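Local coordinates for uncharacterized protein (PDB 3K8R) that is of unknown function but belongs to the DUF2442 family and forms a two-chain assembly in the crystal, at residues A[30-34]-A[35-39]. Residues are numbered along the deposited sequence; the frame is centred on the assembly and turned at random.
With EDO (1,2-ethanediol), chain C.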
ATOM      1  N   ALA A  30      -2.696   1.955  12.484  1.00 31.25           N
ATOM      2  CA  ALA A  30      -1.633   2.787  11.893  1.00 29.68           C
ATOM      3  C   ALA A  30      -0.521   3.069  12.908  1.00 29.30           C
ATOM      4  O   ALA A  30      -0.792   3.383  14.059  1.00 28.15           O
ATOM      5  CB  ALA A  30      -2.210   4.084  11.408  1.00 29.13           C
ATOM      6  N   ARG A  31       0.734   2.969  12.486  1.00 29.86           N
ATOM      7  CA  ARG A  31       1.848   3.248  13.393  1.00 29.32           C
ATOM      8  C   ARG A  31       3.102   3.695  12.658  1.00 29.91           C
ATOM      9  O   ARG A  31       3.281   3.403  11.472  1.00 30.34           O
ATOM     10  CB  ARG A  31       2.179   2.004  14.217  1.00 28.84           C
ATOM     11  CG  ARG A  31       2.852   0.885  13.445  1.00 28.98           C
ATOM     12  CD  ARG A  31       3.065  -0.343  14.316  1.00 29.85           C
ATOM     13  NE  ARG A  31       3.928  -1.351  13.682  1.00 29.62           N
ATOM     14  CZ  ARG A  31       3.534  -2.244  12.776  1.00 31.62           C
ATOM     15  NH1 ARG A  31       2.279  -2.265  12.335  1.00 36.31           N
ATOM     16  NH2 ARG A  31       4.410  -3.116  12.285  1.00 32.29           N
ATOM     17  N   TYR A  32       3.966   4.412  13.360  1.00 29.68           N
ATOM     18  CA  TYR A  32       5.227   4.800  12.774  1.00 30.10           C
ATOM     19  C   TYR A  32       6.264   3.771  13.213  1.00 30.81           C
ATOM     20  O   TYR A  32       6.355   3.421  14.388  1.00 31.30           O
ATOM     21  CB  TYR A  32       5.642   6.198  13.203  1.00 30.48           C
ATOM     22  CG  TYR A  32       6.960   6.651  12.600  1.00 28.97           C
ATOM     23  CD1 TYR A  32       7.059   6.974  11.249  1.00 29.43           C
ATOM     24  CD2 TYR A  32       8.098   6.774  13.383  1.00 27.98           C
ATOM     25  CE1 TYR A  32       8.260   7.386  10.704  1.00 26.52           C
ATOM     26  CE2 TYR A  32       9.295   7.192  12.844  1.00 29.53           C
ATOM     27  CZ  TYR A  32       9.369   7.497  11.508  1.00 24.91           C
ATOM     28  OH  TYR A  32      10.564   7.915  10.986  1.00 28.82           O
ATOM     29  N   ASP A  33       7.010   3.256  12.251  1.00 30.11           N
ATOM     30  CA  ASP A  33       8.052   2.301  12.516  1.00 30.17           C
ATOM     31  C   ASP A  33       9.347   3.105  12.387  1.00 31.75           C
ATOM     32  O   ASP A  33       9.694   3.574  11.303  1.00 32.92           O
ATOM     33  CB  ASP A  33       7.968   1.165  11.497  1.00 29.65           C
ATOM     34  CG  ASP A  33       9.072   0.168  11.643  1.00 29.36           C
ATOM     35  OD1 ASP A  33       9.319  -0.307  12.763  1.00 31.15           O
ATOM     36  OD2 ASP A  33       9.697  -0.159  10.622  1.00 34.86           O
ATOM     37  N   ARG A  34      10.041   3.298  13.500  1.00 32.40           N
ATOM     38  CA  ARG A  34      11.286   4.054  13.489  1.00 32.51           C
ATOM     39  C   ARG A  34      12.355   3.350  12.678  1.00 32.96           C
ATOM     40  O   ARG A  34      13.117   4.001  11.955  1.00 34.18           O
ATOM     41  CB  ARG A  34      11.808   4.255  14.904  1.00 32.85           C
ATOM     42  CG  ARG A  34      10.850   4.987  15.768  1.00 33.10           C
ATOM     43  CD  ARG A  34      11.477   5.477  17.036  1.00 30.52           C
ATOM     44  NE  ARG A  34      10.505   6.308  17.719  1.00 30.56           N
ATOM     45  CZ  ARG A  34      10.751   7.075  18.767  1.00 33.78           C
ATOM     46  NH1 ARG A  34      11.965   7.122  19.294  1.00 40.64           N
ATOM     47  NH2 ARG A  34       9.771   7.797  19.292  1.00 36.13           N
ATOM     48  N   SER A  35      12.408   2.024  12.806  1.00 32.75           N
ATOM     49  CA  SER A  35      13.394   1.217  12.098  1.00 33.03           C
ATOM     50  C   SER A  35      13.420   1.518  10.601  1.00 32.54           C
ATOM     51  O   SER A  35      14.474   1.842  10.054  1.00 32.41           O
ATOM     52  CB  SER A  35      13.117  -0.268  12.310  1.00 34.01           C
ATOM     53  OG  SER A  35      14.085  -1.059  11.635  1.00 37.40           O
ATOM     54  N   SER A  36      12.259   1.426   9.953  1.00 31.36           N
ATOM     55  CA  SER A  36      12.155   1.663   8.513  1.00 30.58           C
ATOM     56  C   SER A  36      11.693   3.080   8.146  1.00 30.74           C
ATOM     57  O   SER A  36      11.483   3.378   6.966  1.00 30.53           O
ATOM     58  CB  SER A  36      11.175   0.676   7.907  1.00 30.30           C
ATOM     59  OG  SER A  36       9.855   1.038   8.254  1.00 31.76           O
ATOM     60  N   ALA A  37      11.536   3.947   9.142  1.00 30.27           N
ATOM     61  CA  ALA A  37      11.096   5.319   8.910  1.00 30.05           C
ATOM     62  C   ALA A  37       9.806   5.392   8.106  1.00 31.12           C
ATOM     63  O   ALA A  37       9.618   6.351   7.355  1.00 32.61           O
ATOM     64  CB  ALA A  37      12.180   6.115   8.211  1.00 28.62           C
ATOM     65  N   ARG A  38       8.927   4.396   8.254  1.00 31.24           N
ATOM     66  CA  ARG A  38       7.645   4.380   7.528  1.00 31.34           C
ATOM     67  C   ARG A  38       6.455   4.346   8.478  1.00 31.25           C
ATOM     68  O   ARG A  38       6.573   3.968   9.650  1.00 30.40           O
ATOM     69  CB  ARG A  38       7.524   3.131   6.648  1.00 31.56           C
ATOM     70  CG  ARG A  38       8.635   2.896   5.650  1.00 33.75           C
ATOM     71  CD  ARG A  38       8.645   3.916   4.522  1.00 36.52           C
ATOM     72  NE  ARG A  38       9.791   3.721   3.610  1.00 43.03           N
ATOM     73  CZ  ARG A  38      10.968   4.373   3.662  1.00 40.77           C
ATOM     74  NH1 ARG A  38      11.215   5.308   4.578  1.00 42.77           N
ATOM     75  NH2 ARG A  38      11.917   4.093   2.769  1.00 36.46           N
ATOM     76  N   VAL A  39       5.298   4.729   7.953  1.00 30.91           N
ATOM     77  CA  VAL A  39       4.053   4.613   8.692  1.00 29.71           C
ATOM     78  C   VAL A  39       3.405   3.347   8.146  1.00 30.23           C
ATOM     79  O   VAL A  39       3.051   3.312   6.974  1.00 30.27           O
ATOM     80  CB  VAL A  39       3.129   5.804   8.447  1.00 29.40           C
ATOM     81  CG1 VAL A  39       1.794   5.609   9.174  1.00 28.26           C
ATOM     82  CG2 VAL A  39       3.809   7.094   8.877  1.00 26.66           C
TER
HETATM   83  C1  EDO C 124       3.067  -5.383   9.177  1.00 55.29           C
HETATM   84  O1  EDO C 124       4.467  -5.669   9.311  1.00 57.04           O
HETATM   85  C2  EDO C 124       2.360  -5.670  10.500  1.00 56.78           C
HETATM   86  O2  EDO C 124       1.546  -4.548  10.856  1.00 55.67           O
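Asp-33 and Ser-36 hold the turn between strands 27-33 and 38-43 through a single carboxylate oxygen. Asp-33 OD2 accepts from Ser-36 OG at 2.7 Å, on the lone pair anti to the other oxygen. Ser-36 N reaches the same OD2 at 3.1 Å, but from above the carboxylate plane. With Asp-33 CG anti to the backbone nitrogen (chi1 176°), CG lies beside the carbonyl carbon, which brings OD2 to Ser-36. Replacing Asp-33 by alanine removes the carboxylate, and Ser-36 N and OG would probably lose their shared acceptor, with the turn less firmly held. On the strand side, Asp-33 N meets Arg-38 O at 2.7 Å in an almost straight bond. The return bond, Arg-38 N to Asp-33 O, is weak. Ala-37 and Arg-38 both face Asp-33, a G1 beta bulge that closes this hairpin. Ala-37 has positive phi (53°), and its N makes a second weak bond, to Arg-34 O.

The tighter packing is on the face of Tyr-32 and Val-39, which form a non-hydrogen-bonded pair. Val-39 CG2 sits at the ring edge, 4.0 Å from Tyr-32 CD1. The ring runs alongside the chain toward the turn, and Tyr-32 OH comes 3.4 Å from Ala-37 CA. That hydroxyl also hydrogen-bonds Arg-54, while the Tyr-32 side chain also touches Pro-53 and Leu-67.

Arg-31 and Arg-34 are exposed and more loosely packed. The Arg-31 side chain touches Ile-40 of strand 38-43, and its NH1 donates to O2 of a 1,2-ethanediol, probably from the crystallisation liquor, at 2.8 Å. The diol also bonds Asp-42. Arg-34 starts out away from the turn, and its NH2 forms a salt bridge with Asp-65.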